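Local coordinates for multicopper oxidase (Pseudomonas thermotolerans, PDB 6VOW), which probably oxidises phenolic and related substrates at a mononuclear copper and passes the electrons to a trinuclear copper centre that reduces dioxygen to water, as in laccases, at residues Trp134-Glu139 with Ser143-Gly148; Val47-Val52 with Gly64-Val69. One frame throughout, in Å; residues are numbered along the deposited sequence.

Interaction 1. Residues Trp134-Glu139 with Ser143-Gly148. With C2O (Cu-O-Cu linkage), chain B.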
# COMPACT_ATOMS: atom_id res chain seq x y z
N TRP A 134 -4.92 -2.03 -0.05
CA TRP A 134 -5.52 -0.83 0.61
C TRP A 134 -6.16 0.04 -0.43
O TRP A 134 -6.04 -0.21 -1.65
CB TRP A 134 -4.48 -0.02 1.44
CG TRP A 134 -3.30 0.52 0.73
CD1 TRP A 134 -2.40 -0.15 0.00
CD2 TRP A 134 -2.93 1.88 0.70
NE1 TRP A 134 -1.48 0.72 -0.47
CE2 TRP A 134 -1.77 1.97 -0.02
CE3 TRP A 134 -3.45 3.02 1.28
CZ2 TRP A 134 -1.16 3.17 -0.26
CZ3 TRP A 134 -2.82 4.21 1.09
CH2 TRP A 134 -1.65 4.28 0.36
N TYR A 135 -6.77 1.08 0.06
CA TYR A 135 -7.50 1.99 -0.79
C TYR A 135 -7.29 3.43 -0.35
O TYR A 135 -7.19 3.75 0.85
CB TYR A 135 -8.99 1.59 -0.75
CG TYR A 135 -9.67 1.75 0.59
CD1 TYR A 135 -10.37 2.90 0.87
CD2 TYR A 135 -9.68 0.73 1.54
CE1 TYR A 135 -11.02 3.09 2.07
CE2 TYR A 135 -10.37 0.92 2.75
CZ TYR A 135 -11.03 2.13 2.98
OH TYR A 135 -11.69 2.43 4.12
N HIS A 136 -7.33 4.29 -1.33
CA HIS A 136 -7.10 5.70 -1.08
C HIS A 136 -7.45 6.46 -2.32
O HIS A 136 -7.67 5.87 -3.33
CB HIS A 136 -5.60 5.92 -0.75
CG HIS A 136 -4.69 5.48 -1.84
ND1 HIS A 136 -4.47 6.21 -2.99
CD2 HIS A 136 -3.96 4.35 -1.96
CE1 HIS A 136 -3.62 5.55 -3.76
NE2 HIS A 136 -3.27 4.43 -3.14
N PRO A 137 -7.54 7.79 -2.22
CA PRO A 137 -7.88 8.57 -3.40
C PRO A 137 -6.79 8.60 -4.33
O PRO A 137 -5.67 8.27 -3.97
CB PRO A 137 -8.12 9.98 -2.86
CG PRO A 137 -8.53 9.73 -1.46
CD PRO A 137 -7.72 8.58 -1.00
N HIS A 138 -7.13 8.98 -5.55
CA HIS A 138 -6.14 9.28 -6.55
C HIS A 138 -6.36 10.67 -7.15
O HIS A 138 -6.12 10.88 -8.31
CB HIS A 138 -6.18 8.23 -7.60
CG HIS A 138 -4.84 7.81 -7.99
ND1 HIS A 138 -4.06 8.57 -8.83
CD2 HIS A 138 -4.08 6.79 -7.55
CE1 HIS A 138 -2.89 7.99 -8.96
NE2 HIS A 138 -2.89 6.90 -8.22
N GLU A 139 -6.81 11.59 -6.31
CA GLU A 139 -7.19 12.93 -6.68
C GLU A 139 -6.76 13.74 -5.49
O GLU A 139 -7.07 13.34 -4.38
CB GLU A 139 -8.72 13.06 -6.88
CG GLU A 139 -9.21 14.49 -7.19
CD GLU A 139 -9.55 14.80 -8.66
OE1 GLU A 139 -10.47 15.63 -8.91
OE2 GLU A 139 -8.90 14.26 -9.57
N SER A 143 -2.78 15.93 -0.16
CA SER A 143 -3.75 16.51 0.75
C SER A 143 -4.80 15.48 1.30
O SER A 143 -5.05 15.36 2.53
CB SER A 143 -4.45 17.68 0.02
OG SER A 143 -5.37 18.23 0.92
N GLN A 144 -5.42 14.77 0.40
CA GLN A 144 -6.54 13.85 0.80
C GLN A 144 -6.02 12.62 1.53
O GLN A 144 -6.55 12.25 2.55
CB GLN A 144 -7.41 13.50 -0.39
CG GLN A 144 -8.23 14.64 -1.00
CD GLN A 144 -9.28 14.22 -2.05
OE1 GLN A 144 -9.99 15.07 -2.55
NE2 GLN A 144 -9.37 12.98 -2.38
N LEU A 145 -4.95 12.00 1.05
CA LEU A 145 -4.28 10.94 1.82
C LEU A 145 -3.72 11.50 3.09
O LEU A 145 -3.88 10.89 4.13
CB LEU A 145 -3.14 10.26 1.05
CG LEU A 145 -3.52 9.20 -0.00
CD1 LEU A 145 -3.83 9.82 -1.33
CD2 LEU A 145 -2.41 8.22 -0.26
N GLY A 146 -3.07 12.65 2.98
CA GLY A 146 -2.50 13.30 4.13
C GLY A 146 -3.49 13.54 5.23
O GLY A 146 -3.15 13.42 6.42
N ARG A 147 -4.70 13.92 4.86
CA ARG A 147 -5.69 14.19 5.90
C ARG A 147 -6.39 12.99 6.47
O ARG A 147 -7.23 13.14 7.32
CB ARG A 147 -6.76 15.14 5.36
CG ARG A 147 -6.44 16.58 5.64
CD ARG A 147 -7.69 17.44 5.81
NE ARG A 147 -7.31 18.75 5.34
CZ ARG A 147 -7.09 19.03 4.06
NH1 ARG A 147 -7.27 18.10 3.10
NH2 ARG A 147 -6.65 20.20 3.75
N GLY A 148 -6.10 11.80 5.99
CA GLY A 148 -6.73 10.66 6.60
C GLY A 148 -7.36 9.71 5.64
O GLY A 148 -7.78 8.70 6.08
CU2 C2O B . -1.70 3.34 -3.76
CU3 C2O B . -1.49 5.22 -7.95
O1 C2O B . -1.45 4.23 -5.87

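Interaction 2. Residues Val47-Val52 with Gly64-Val69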
# COMPACT_ATOMS: atom_id res chain seq x y z
N VAL A 47 -13.59 14.02 9.50
CA VAL A 47 -13.51 13.42 10.85
C VAL A 47 -12.59 14.29 11.75
O VAL A 47 -11.47 14.45 11.44
CB VAL A 47 -12.89 11.98 10.87
CG1 VAL A 47 -13.06 11.38 12.28
CG2 VAL A 47 -13.50 11.08 9.87
N ASP A 48 -13.10 14.87 12.84
CA ASP A 48 -12.26 15.61 13.77
C ASP A 48 -11.68 14.52 14.64
O ASP A 48 -12.37 13.63 15.09
CB ASP A 48 -13.04 16.63 14.61
CG ASP A 48 -13.24 17.95 13.89
OD1 ASP A 48 -12.88 17.98 12.71
OD2 ASP A 48 -13.73 18.96 14.50
N MET A 49 -10.40 14.59 14.84
CA MET A 49 -9.67 13.57 15.57
C MET A 49 -8.77 14.21 16.56
O MET A 49 -8.16 15.21 16.25
CB MET A 49 -8.79 12.89 14.60
CG MET A 49 -9.56 12.10 13.64
SD MET A 49 -8.45 11.13 12.71
CE MET A 49 -7.60 10.07 13.91
N GLU A 50 -8.67 13.58 17.73
CA GLU A 50 -7.83 14.06 18.85
C GLU A 50 -6.66 13.19 18.69
O GLU A 50 -6.62 12.13 19.29
CB GLU A 50 -8.50 13.82 20.25
CG GLU A 50 -8.05 14.72 21.43
CD GLU A 50 -8.76 14.38 22.75
OE1 GLU A 50 -9.77 13.59 22.78
OE2 GLU A 50 -8.28 14.90 23.79
N LEU A 51 -5.77 13.57 17.80
CA LEU A 51 -4.50 12.84 17.66
C LEU A 51 -3.48 13.32 18.64
O LEU A 51 -2.66 12.55 19.12
CB LEU A 51 -3.91 13.09 16.29
CG LEU A 51 -4.33 12.25 15.11
CD1 LEU A 51 -3.76 12.93 13.91
CD2 LEU A 51 -3.76 10.87 15.21
N VAL A 52 -3.49 14.63 18.87
CA VAL A 52 -2.67 15.21 19.87
C VAL A 52 -3.66 15.47 20.98
O VAL A 52 -4.61 16.23 20.74
CB VAL A 52 -2.02 16.49 19.35
CG1 VAL A 52 -1.31 17.24 20.46
CG2 VAL A 52 -1.00 16.14 18.29
N GLY A 64 -16.00 7.30 9.06
CA GLY A 64 -16.03 7.87 10.38
C GLY A 64 -14.69 7.77 11.06
O GLY A 64 -14.61 8.12 12.21
N GLN A 65 -13.64 7.26 10.39
CA GLN A 65 -12.35 7.14 11.01
C GLN A 65 -11.25 7.37 9.99
O GLN A 65 -11.47 7.25 8.82
CB GLN A 65 -12.15 5.72 11.57
CG GLN A 65 -12.17 4.62 10.49
CD GLN A 65 -12.12 3.24 11.10
OE1 GLN A 65 -11.13 2.44 10.92
NE2 GLN A 65 -13.17 2.94 11.89
N ALA A 66 -10.04 7.57 10.52
CA ALA A 66 -8.82 7.65 9.76
C ALA A 66 -7.67 7.09 10.56
O ALA A 66 -7.47 7.55 11.62
CB ALA A 66 -8.65 9.07 9.45
N PRO A 67 -6.95 6.03 10.12
CA PRO A 67 -7.23 5.32 8.87
C PRO A 67 -8.63 4.79 8.75
O PRO A 67 -9.23 4.44 9.73
CB PRO A 67 -6.27 4.12 8.90
CG PRO A 67 -5.17 4.54 9.83
CD PRO A 67 -5.79 5.46 10.83
N GLY A 68 -9.06 4.68 7.53
CA GLY A 68 -10.42 4.29 7.22
C GLY A 68 -10.83 2.88 7.65
O GLY A 68 -10.02 1.97 7.95
N VAL A 69 -12.12 2.69 7.68
CA VAL A 69 -12.68 1.40 8.01
C VAL A 69 -12.02 0.25 7.22
O VAL A 69 -11.55 0.43 6.06
CB VAL A 69 -14.16 1.43 7.65
CG1 VAL A 69 -14.31 0.86 6.25
CG2 VAL A 69 -14.96 0.68 8.68

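Interaction 1. Residues Trp134-Glu139 with Ser143-Gly148
Leu-145 reaches from helix 141-146 over one face of the imidazole of His-136, a copper ligand. Its CD2 methyl sits 4.2 Å from the ring centroid and 28° off the ring normal, a CH-pi contact. The same methyl meets the Trp-134 ring obliquely, CD2 lying 4.1 Å from CH2. The other branch, CD1, slides alongside the Pro-137 ring and approaches that residue's carbonyl. With chi1 at 59°, CG of His-136 lies between its backbone N and carbonyl carbon, and the ring turns ND1 back to the O of Pro-137; this short bond (2.6 Å, 162° at the hydrogen) lies close to the ring plane and helps fix the imidazole's rotation. NE2 is thereby presented to CU2 of the Cu-O-Cu group at 2.0 Å, while His-138 NE2 binds CU3 at 2.2 Å, the alternating His-X-His pattern of multicopper oxidases. Gln-144, extended beyond CG, lays its amide end across the Pro-137 ring and beside the Glu-139 carbonyl. Shortening this residue to an alanine would remove the amide end and is likely to leave a gap beside Pro-137 and the Glu-139 carbonyl. His-440 and His-96 complete the histidine ligands of CU2, His-393 and His-438 those of CU3. The contact thus packs helix 141-146 against the end of strand 131-136, where Tyr-62 and Trp-60 of strand 57-62 touch Pro-137 and Gln-144 respectively.

Interaction 2. Residues Val47-Val52 with Gly64-Val69
Apolar packing across this contact centres on Met-49 and Ala-66, where the sulfur SD lies 3.9 Å from the CB methyl. The methionine extends through chi2 and then bends at chi3 (60°), which carries its terminal CE to within 3.4 Å of the Ala-66 carbonyl O. The thioether therefore lies against both the methyl and the backbone of the alanine.

Side chain against backbone is the second kind of contact. Val-47 splits its two methyls over the peptide that joins Gly-64 to Gln-65: CG1 approaches the Gly-64 O at 3.6 Å, and CG2 rests 3.7 Å from the carbonyl carbon of the same residue. Gly-64 adopts a positive phi of 90°, at which a CB would be jammed against the preceding carbonyl O. No hydrogen bond joins the two segments, so van der Waals contact carries the interface.

This is plain packing within the N-terminal cupredoxin-like beta-sandwich domain, as in multicopper oxidases. Backbone hydrogen bonds join Val-47 to Ala-59 and Met-49 to Thr-57 of the adjacent strand 57-62. The end of strand 37-49 thus packs on the loop leading from strand 57-62 to strand 71-74, while Trp-174 of strand 165-174 touches Ala-66 from outside the two segments.

Both interactions belong to the N-terminal cupredoxin-like domain, their centres about 13 Å apart. Along the chain interaction 2 comes first, residues 47-52 and 64-69 preceding both 134-139 and 143-148. Strand 57-62 runs close to both, pairing with strand 37-49 and bordering Pro-137 and Gln-144. The two also touch directly, through a probable hydrogen bond from Tyr-135 OH to Val-69 O (2.8 Å) and packing of Ala-66 CB on the Gly-148 carbonyl. A peripheral strand-loop contact at the surface is thus joined to the buried strand-helix contact that packs against the copper ligand His-136.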